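Local structure of putative uncharacterized protein (Streptococcus mutans, 3L7N) at residues Ile113-Ile118 against Gln214-Ser219; Ala189-Glu194 against Gln208-Met213. The protein probably acts as a class I glutamine amidotransferase, using the amide of glutamine as a nitrogen source, though its physiological acceptor is not established. All coordinates share one frame; numbering follows the deposited sequence.

Interaction 1. Residues Ile113-Ile118 against Gln214-Ser219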
loop_
_atom_site.group_PDB
_atom_site.type_symbol
_atom_site.label_atom_id
_atom_site.label_comp_id
_atom_site.label_asym_id
_atom_site.label_seq_id
_atom_site.Cartn_x
_atom_site.Cartn_y
_atom_site.Cartn_z
ATOM N N ILE A 113 12.523 2.240 5.683
ATOM C CA ILE A 113 11.713 2.293 6.890
ATOM C C ILE A 113 11.822 3.701 7.434
ATOM O O ILE A 113 12.800 4.039 8.033
ATOM C CB ILE A 113 12.266 1.320 7.962
ATOM C CG1 ILE A 113 12.143 -0.137 7.503
ATOM C CG2 ILE A 113 11.610 1.562 9.254
ATOM C CD1 ILE A 113 12.386 -1.137 8.591
ATOM N N GLY A 114 10.868 4.536 7.139
ATOM C CA GLY A 114 10.934 5.862 7.589
ATOM C C GLY A 114 10.334 6.747 6.605
ATOM O O GLY A 114 9.675 6.300 5.727
ATOM N N ASN A 115 10.563 8.039 6.733
ATOM C CA ASN A 115 9.957 8.979 5.814
ATOM C C ASN A 115 10.955 9.536 4.807
ATOM O O ASN A 115 11.852 10.269 5.171
ATOM C CB ASN A 115 9.227 10.098 6.569
ATOM C CG ASN A 115 8.189 9.571 7.511
ATOM O OD1 ASN A 115 8.326 9.694 8.702
ATOM N ND2 ASN A 115 7.160 8.923 6.968
ATOM N N TYR A 116 10.817 9.105 3.537
ATOM C CA TYR A 116 11.743 9.510 2.470
ATOM C C TYR A 116 11.034 10.109 1.255
ATOM O O TYR A 116 9.813 9.970 1.091
ATOM C CB TYR A 116 12.637 8.376 2.075
ATOM C CG TYR A 116 13.513 7.889 3.193
ATOM C CD1 TYR A 116 14.680 8.577 3.548
ATOM C CD2 TYR A 116 13.198 6.733 3.889
ATOM C CE1 TYR A 116 15.487 8.122 4.570
ATOM C CE2 TYR A 116 14.026 6.247 4.887
ATOM C CZ TYR A 116 15.152 6.954 5.242
ATOM O OH TYR A 116 15.941 6.499 6.285
ATOM N N LEU A 117 11.775 10.885 0.476
ATOM C CA LEU A 117 11.240 11.403 -0.752
ATOM C C LEU A 117 10.936 10.273 -1.673
ATOM O O LEU A 117 11.681 9.309 -1.757
ATOM C CB LEU A 117 12.230 12.370 -1.432
ATOM C CG LEU A 117 12.320 13.826 -0.956
ATOM C CD1 LEU A 117 13.662 14.431 -1.443
ATOM C CD2 LEU A 117 11.101 14.701 -1.443
ATOM N N ILE A 118 9.800 10.359 -2.303
ATOM C CA ILE A 118 9.564 9.686 -3.556
ATOM C C ILE A 118 9.504 10.802 -4.596
ATOM O O ILE A 118 9.332 12.006 -4.220
ATOM C CB ILE A 118 8.175 8.877 -3.548
ATOM C CG1 ILE A 118 7.022 9.805 -3.192
ATOM C CG2 ILE A 118 8.248 7.652 -2.569
ATOM C CD1 ILE A 118 5.787 9.515 -3.887
ATOM N N GLN A 214 8.653 8.907 14.965
ATOM C CA GLN A 214 7.600 9.124 15.914
ATOM C C GLN A 214 7.223 10.618 16.041
ATOM O O GLN A 214 6.035 10.963 16.196
ATOM C CB GLN A 214 7.979 8.546 17.234
ATOM C CG GLN A 214 6.876 8.502 18.168
ATOM C CD GLN A 214 5.936 7.345 17.901
ATOM O OE1 GLN A 214 6.262 6.155 18.218
ATOM N NE2 GLN A 214 4.709 7.665 17.334
ATOM N N THR A 215 8.221 11.498 15.860
ATOM C CA THR A 215 8.017 12.972 16.025
ATOM C C THR A 215 7.603 13.638 14.742
ATOM O O THR A 215 7.215 14.794 14.748
ATOM C CB THR A 215 9.285 13.654 16.522
ATOM O OG1 THR A 215 10.355 13.356 15.624
ATOM C CG2 THR A 215 9.657 13.143 17.956
ATOM N N PHE A 216 7.691 12.897 13.633
ATOM C CA PHE A 216 7.532 13.466 12.292
ATOM C C PHE A 216 6.071 13.943 12.082
ATOM O O PHE A 216 5.185 13.496 12.767
ATOM C CB PHE A 216 7.962 12.420 11.222
ATOM C CG PHE A 216 7.905 12.926 9.840
ATOM C CD1 PHE A 216 9.024 13.478 9.242
ATOM C CD2 PHE A 216 6.682 12.888 9.102
ATOM C CE1 PHE A 216 8.937 14.045 7.870
ATOM C CE2 PHE A 216 6.583 13.415 7.750
ATOM C CZ PHE A 216 7.695 13.986 7.148
ATOM N N ASP A 217 5.851 14.906 11.204
ATOM C CA ASP A 217 4.495 15.373 10.979
ATOM C C ASP A 217 3.875 14.793 9.680
ATOM O O ASP A 217 4.292 15.174 8.539
ATOM C CB ASP A 217 4.433 16.886 10.942
ATOM C CG ASP A 217 2.994 17.421 10.620
ATOM O OD1 ASP A 217 2.159 16.657 10.128
ATOM O OD2 ASP A 217 2.714 18.590 10.868
ATOM N N TYR A 218 2.800 13.973 9.842
ATOM C CA TYR A 218 2.257 13.196 8.739
ATOM C C TYR A 218 1.157 13.856 7.968
ATOM O O TYR A 218 0.604 13.248 7.081
ATOM C CB TYR A 218 1.804 11.826 9.213
ATOM C CG TYR A 218 2.898 10.973 9.669
ATOM C CD1 TYR A 218 3.597 10.175 8.763
ATOM C CD2 TYR A 218 3.288 10.951 11.035
ATOM C CE1 TYR A 218 4.697 9.340 9.185
ATOM C CE2 TYR A 218 4.345 10.122 11.487
ATOM C CZ TYR A 218 5.070 9.335 10.539
ATOM O OH TYR A 218 6.158 8.569 10.940
ATOM N N SER A 219 0.839 15.089 8.254
ATOM C CA SER A 219 -0.382 15.681 7.656
ATOM C C SER A 219 -0.277 15.922 6.159
ATOM O O SER A 219 -1.327 16.075 5.458
ATOM C CB SER A 219 -0.831 16.992 8.378
ATOM O OG SER A 219 0.243 17.587 9.136
#

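Interaction 2. Residues Ala189-Glu194 against Gln208-Met213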
loop_
_atom_site.group_PDB
_atom_site.type_symbol
_atom_site.label_atom_id
_atom_site.label_comp_id
_atom_site.label_asym_id
_atom_site.label_seq_id
_atom_site.Cartn_x
_atom_site.Cartn_y
_atom_site.Cartn_z
ATOM N N ALA A 189 2.572 1.683 16.315
ATOM C CA ALA A 189 2.279 0.221 16.358
ATOM C C ALA A 189 3.344 -0.562 15.562
ATOM O O ALA A 189 3.784 -1.689 15.992
ATOM C CB ALA A 189 0.855 -0.092 15.874
ATOM N N LEU A 190 3.838 0.069 14.468
ATOM C CA LEU A 190 4.861 -0.556 13.633
ATOM C C LEU A 190 6.159 -0.662 14.365
ATOM O O LEU A 190 6.785 -1.762 14.406
ATOM C CB LEU A 190 5.030 0.182 12.290
ATOM C CG LEU A 190 3.984 -0.291 11.255
ATOM C CD1 LEU A 190 3.721 0.720 10.169
ATOM C CD2 LEU A 190 4.334 -1.646 10.709
ATOM N N ILE A 191 6.542 0.419 15.046
ATOM C CA ILE A 191 7.762 0.392 15.890
ATOM C C ILE A 191 7.701 -0.712 16.937
ATOM O O ILE A 191 8.690 -1.374 17.181
ATOM C CB ILE A 191 8.039 1.765 16.552
ATOM C CG1 ILE A 191 8.442 2.787 15.491
ATOM C CG2 ILE A 191 9.111 1.642 17.671
ATOM C CD1 ILE A 191 8.224 4.186 15.896
ATOM N N ALA A 192 6.504 -0.931 17.520
ATOM C CA ALA A 192 6.322 -1.929 18.577
ATOM C C ALA A 192 6.518 -3.290 18.050
ATOM O O ALA A 192 6.947 -4.159 18.752
ATOM C CB ALA A 192 4.970 -1.797 19.193
ATOM N N GLN A 193 6.192 -3.488 16.773
ATOM C CA GLN A 193 6.391 -4.822 16.115
ATOM C C GLN A 193 7.850 -5.082 15.630
ATOM O O GLN A 193 8.267 -6.230 15.504
ATOM C CB GLN A 193 5.378 -5.051 14.967
ATOM C CG GLN A 193 5.101 -6.546 14.712
ATOM C CD GLN A 193 4.414 -7.293 15.986
ATOM O OE1 GLN A 193 3.908 -6.635 16.939
ATOM N NE2 GLN A 193 4.396 -8.627 15.951
ATOM N N GLU A 194 8.603 -4.005 15.376
ATOM C CA GLU A 194 9.923 -4.131 14.744
ATOM C C GLU A 194 10.982 -4.606 15.680
ATOM O O GLU A 194 11.337 -3.919 16.626
ATOM C CB GLU A 194 10.359 -2.815 14.095
ATOM C CG GLU A 194 11.495 -2.981 13.050
ATOM C CD GLU A 194 11.182 -4.061 11.971
ATOM O OE1 GLU A 194 10.379 -3.775 11.020
ATOM O OE2 GLU A 194 11.714 -5.201 12.098
ATOM N N GLN A 208 15.245 4.809 9.503
ATOM C CA GLN A 208 15.295 5.896 10.481
ATOM C C GLN A 208 15.173 5.377 11.941
ATOM O O GLN A 208 15.132 4.170 12.177
ATOM C CB GLN A 208 14.250 6.949 10.177
ATOM C CG GLN A 208 14.540 7.728 8.952
ATOM C CD GLN A 208 13.485 8.674 8.650
ATOM O OE1 GLN A 208 12.442 8.680 9.283
ATOM N NE2 GLN A 208 13.722 9.505 7.708
ATOM N N THR A 209 15.235 6.305 12.912
ATOM C CA THR A 209 15.118 5.951 14.352
ATOM C C THR A 209 13.647 6.078 14.807
ATOM O O THR A 209 12.854 6.911 14.234
ATOM C CB THR A 209 16.007 6.877 15.245
ATOM O OG1 THR A 209 15.370 8.156 15.399
ATOM C CG2 THR A 209 17.340 7.083 14.611
ATOM N N ALA A 210 13.270 5.282 15.828
ATOM C CA ALA A 210 11.943 5.396 16.455
ATOM C C ALA A 210 11.563 6.859 16.722
ATOM O O ALA A 210 10.398 7.267 16.500
ATOM C CB ALA A 210 11.890 4.579 17.738
ATOM N N GLU A 211 12.557 7.655 17.150
ATOM C CA GLU A 211 12.341 9.060 17.460
ATOM C C GLU A 211 12.102 9.907 16.201
ATOM O O GLU A 211 11.255 10.849 16.200
ATOM C CB GLU A 211 13.525 9.619 18.276
ATOM C CG GLU A 211 13.450 11.183 18.558
ATOM C CD GLU A 211 13.803 11.553 20.052
ATOM O OE1 GLU A 211 14.429 10.705 20.769
ATOM O OE2 GLU A 211 13.441 12.680 20.499
ATOM N N GLU A 212 12.853 9.609 15.150
ATOM C CA GLU A 212 12.734 10.358 13.900
ATOM C C GLU A 212 11.379 10.188 13.311
ATOM O O GLU A 212 10.754 11.156 12.883
ATOM C CB GLU A 212 13.781 9.910 12.905
ATOM C CG GLU A 212 14.896 10.870 12.754
ATOM C CD GLU A 212 16.106 10.239 12.148
ATOM O OE1 GLU A 212 16.440 9.062 12.501
ATOM O OE2 GLU A 212 16.726 10.898 11.296
ATOM N N MET A 213 10.893 8.951 13.335
ATOM C CA MET A 213 9.578 8.630 12.781
ATOM C C MET A 213 8.461 9.078 13.659
ATOM O O MET A 213 7.419 9.598 13.166
ATOM C CB MET A 213 9.469 7.164 12.504
ATOM C CG MET A 213 10.435 6.734 11.515
ATOM S SD MET A 213 10.220 5.094 10.981
ATOM C CE MET A 213 10.855 4.135 12.353
#

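Interaction 1. Residues Ile113-Ile118 against Gln214-Ser219
Asn115 OD1 packs into the corner formed by two aromatic residues, 3.3 Å from Tyr218 OH and 3.5 Å from Phe216 CG. Asn115 lies near the start of strand 115-120 in the large mixed sheet of a class I glutamine amidotransferase fold, and its partners come from the loop that joins helix 210-214 to the C-terminal helix 219-233. The amide stacks on Phe216, its plane tilted 28° from that of the ring. OD1 lies over one face, 3.4 Å above the ring plane and shifted toward the rim, while Asn115 CB sits almost over the ring centre and makes a CH-pi contact, 4.1 Å from the centroid of the Phe216 ring. Because Phe216 CG stands anti to its own backbone N (chi1 -177°), the ring is carried toward the strand. Met221 of helix 219-233 touches both Asn115 and Phe216. Tyr218 meets both ends of the same amide, its ring plane turned 70° from it: besides OD1 at the hydroxyl, Asn115 ND2 lies 3.3 Å from Tyr218 CE1. The phenol hydroxyl is hydrogen-bonded to the backbone at Met213 O, and its approach to Asn115 OD1 is a packing contact. Phe216 also covers Tyr218, CD2 of the first lying over the centre of the second ring. Just beyond, Asp217 caps the last helix, Ser219 N giving a nearly straight hydrogen bond of 2.8 Å to Asp217 OD1.

Interaction 2. Residues Ala189-Glu194 against Gln208-Met213
Ile191 packs on Ala210 and Met213 without any flat group between them; the flat group beside this contact is the carboxylate of Glu212, whose OE1 takes two bonds from Thr209 on its anti side, one from above and one from below the plane. The hydrogen bond from the backbone amide runs 3.0 Å from Thr209 N to Glu212 OE1 and lies 29° out of that plane; that from the hydroxyl, 3.2 Å from Thr209 OG1 to Glu212 OE1, is less tilted. In return Glu212 N donates to Thr209 OG1 over 2.9 Å. These reciprocal bonds form a capping box, with Thr209 as the N-cap of helix 210-214, and they fix the first turn of the helix that Ile191 packs against. Ile191 stands on helix 184-193, two residues before its end, and points its side chain at that turn. Its CG2 branch lies 4.0 Å from Ala210 CB, whereas the longer branch carries CD1 to 3.8 Å from Ala210 O, so both branches rest against Ala210, one on its methyl and the other on its backbone. One helical turn on, Met213, which also packs on Trp142 of strand 136-143, reaches the isoleucine with its methyl. Its chain bends at the sulfur (chi3 -76°), which brings CE to 4.2 Å from Ile191 CG1, the two side chains running antiparallel alongside one another. Leu197 of helix 197-203 touches both Ala210 and Met213.

The two contacts have centres 11 Å apart and share the short helix 210-214 with the loop that follows it. Met213 joins them directly: its carbonyl O lies 2.8 Å from Tyr218 OH, and its SD packs 3.6 Å from Gly114 CA at the corner where the chain enters strand 115-120. A second tie runs through the backbone, Ile113 O lying 3.0 Å from Gln208 N, while Tyr116 OH packs against Gln208 CG. Interaction 1 thus fastens this region to the sheet and interaction 2 to helix 184-193. In this family the catalytic histidine and glutamate typically follow the strand equivalent to 173-176, shortly before that helix; the contacts themselves are structural packing.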